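PDB 5M43: protein-tyrosine-phosphatase from Chaetomium thermophilum var. thermophilum DSM 1495, which probably removes phosphate groups from phosphorylated tyrosine, serine or threonine residues as a dual-specificity phosphatase, this chain being the phosphatase domain of Yvh1. Local coordinates for residues Cys103-Ser108 / Arg150-Pro155. Residues are numbered along the deposited sequence; the frame is centred on the assembly and turned at random.
Sequences CAMGKS and RPIAGP. With NO3 (nitrate ion), chain B.
The backbone N of G154 donates to K107 O over 2.8 Å in an almost straight bond (168°), tying loop 150-155 to the phosphate-binding loop of the phosphatase domain. A second tie runs through R150, whose guanidinium presents one edge to two successive carbonyls of that loop: NE reaches G106 O at 2.9 Å and NH2 reaches M105 O, also at 2.9 Å but along a more bent path (146°). Both acceptors lie close to the guanidinium plane, although each donor is tilted from the plane of its carbonyl. A bend in the R150 chain at chi2 (74°), after CG has set out anti to the backbone N, turns this edge toward the loop. A leucine in its place would probably leave both carbonyls without their donors and let the backbone at M105 and G106 shift. G106, with positive phi, suits this closeness, since a beta carbon there would run into NH2. Apolar contact is thin: I152 CD1 meets M105 CE at 4.0 Å, the two side chains crossing at about a right angle. K107 CG rests 3.3 Å from the carbonyl oxygen I152 O. S108 OG lies beside P155 CA, yet its polar partners are D61 and the backbone N of N156. The carbonyls of M105, G106 and K107 thus face loop 150-155, while the amides of M105, K107 and S108 turn inward to a nitrate ion, S108 N to its O1 at 2.9 Å; R109 also binds the ion, and C103 SG sits 3.2 Å from its nitrogen. The cysteine and arginine around an amide-lined anion site are those of the CX5R P-loop of tyrosine phosphatases, where nitrate probably mimics the substrate phosphate. Holding G106 O and K107 O outward, R150 and G154 are likely to help aim K107 N and S108 N, which lie in the same peptide planes, at the anion; the positive guanidinium on G106 O may also polarise the peptide that carries K107 N.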
loop_
_atom_site.group_PDB
_atom_site.type_symbol
_atom_site.label_atom_id
_atom_site.label_comp_id
_atom_site.label_asym_id
_atom_site.label_seq_id
_atom_site.Cartn_x
_atom_site.Cartn_y
_atom_site.Cartn_z
ATOM N N CYS A 103 -7.759 0.672 -3.911
ATOM C CA CYS A 103 -8.455 1.964 -3.989
ATOM C C CYS A 103 -9.546 1.822 -5.046
ATOM O O CYS A 103 -10.178 0.761 -5.097
ATOM C CB CYS A 103 -7.497 3.130 -4.310
ATOM S SG CYS A 103 -6.430 2.943 -5.772
ATOM N N ALA A 104 -9.717 2.801 -5.916
ATOM C CA ALA A 104 -10.718 2.574 -6.987
ATOM C C ALA A 104 -10.101 1.850 -8.168
ATOM O O ALA A 104 -10.618 0.820 -8.615
ATOM C CB ALA A 104 -11.374 3.899 -7.419
ATOM N N MET A 105 -9.056 2.419 -8.736
ATOM C CA MET A 105 -8.457 1.803 -9.917
ATOM C C MET A 105 -7.267 0.928 -9.588
ATOM O O MET A 105 -6.848 0.169 -10.474
ATOM C CB MET A 105 -7.992 2.871 -10.918
ATOM C CG MET A 105 -9.072 3.802 -11.494
ATOM S SD MET A 105 -8.346 5.066 -12.513
ATOM C CE MET A 105 -7.605 4.013 -13.766
ATOM N N GLY A 106 -6.749 0.931 -8.338
ATOM C CA GLY A 106 -5.467 0.300 -8.127
ATOM C C GLY A 106 -4.347 0.962 -8.893
ATOM O O GLY A 106 -3.404 0.281 -9.328
ATOM N N LYS A 107 -4.395 2.296 -9.012
ATOM C CA LYS A 107 -3.459 3.077 -9.809
ATOM C C LYS A 107 -2.725 4.109 -8.970
ATOM O O LYS A 107 -1.502 4.224 -9.073
ATOM C CB LYS A 107 -4.175 3.820 -10.975
ATOM C CG LYS A 107 -3.270 4.769 -11.709
ATOM C CD LYS A 107 -4.079 5.442 -12.822
ATOM C CE LYS A 107 -3.222 6.429 -13.547
ATOM N NZ LYS A 107 -4.092 7.263 -14.538
ATOM N N SER A 108 -3.452 4.897 -8.175
ATOM C CA SER A 108 -2.877 6.100 -7.570
ATOM C C SER A 108 -2.922 6.044 -6.042
ATOM O O SER A 108 -1.869 6.031 -5.383
ATOM C CB SER A 108 -3.619 7.318 -8.136
ATOM O OG SER A 108 -3.076 8.511 -7.540
ATOM N N ARG A 150 2.110 -4.407 -11.306
ATOM C CA ARG A 150 0.897 -3.598 -11.458
ATOM C C ARG A 150 1.228 -2.514 -12.485
ATOM O O ARG A 150 1.471 -1.357 -12.139
ATOM C CB ARG A 150 0.478 -3.007 -10.095
ATOM C CG ARG A 150 -0.850 -2.242 -10.142
ATOM C CD ARG A 150 -2.022 -3.209 -10.259
ATOM N NE ARG A 150 -3.346 -2.483 -10.229
ATOM C CZ ARG A 150 -4.509 -3.125 -10.423
ATOM N NH1 ARG A 150 -4.484 -4.467 -10.640
ATOM N NH2 ARG A 150 -5.691 -2.506 -10.425
ATOM N N PRO A 151 1.236 -2.853 -13.770
ATOM C CA PRO A 151 1.743 -1.895 -14.758
ATOM C C PRO A 151 0.938 -0.592 -14.826
ATOM O O PRO A 151 1.517 0.433 -15.229
ATOM C CB PRO A 151 1.687 -2.686 -16.089
ATOM C CG PRO A 151 0.896 -3.946 -15.776
ATOM C CD PRO A 151 1.040 -4.216 -14.321
ATOM N N ILE A 152 -0.357 -0.580 -14.448
ATOM C CA ILE A 152 -1.105 0.694 -14.505
ATOM C C ILE A 152 -0.732 1.641 -13.368
ATOM O O ILE A 152 -1.181 2.821 -13.414
ATOM C CB ILE A 152 -2.625 0.467 -14.445
ATOM C CG1 ILE A 152 -3.425 1.670 -14.967
ATOM C CG2 ILE A 152 -3.073 0.018 -13.059
ATOM C CD1 ILE A 152 -4.897 1.406 -14.998
ATOM N N ALA A 153 0.111 1.207 -12.426
ATOM C CA ALA A 153 0.443 2.048 -11.268
ATOM C C ALA A 153 0.936 3.421 -11.703
ATOM O O ALA A 153 1.750 3.545 -12.627
ATOM C CB ALA A 153 1.530 1.340 -10.445
ATOM N N GLY A 154 0.448 4.466 -11.011
ATOM C CA GLY A 154 0.798 5.813 -11.363
ATOM C C GLY A 154 0.128 6.804 -10.443
ATOM O O GLY A 154 -0.906 7.377 -10.783
ATOM N N PRO A 155 0.751 7.104 -9.300
ATOM C CA PRO A 155 0.161 8.121 -8.411
ATOM C C PRO A 155 0.089 9.482 -9.063
ATOM O O PRO A 155 0.953 9.897 -9.862
ATOM C CB PRO A 155 1.109 8.166 -7.190
ATOM C CG PRO A 155 1.850 6.740 -7.243
ATOM C CD PRO A 155 1.974 6.504 -8.742
HETATM N N NO3 B . -7.124 5.371 -7.709
HETATM O O1 NO3 B . -6.343 4.760 -8.490
HETATM O O2 NO3 B . -8.342 5.064 -7.660
HETATM O O3 NO3 B . -6.631 6.166 -6.861
#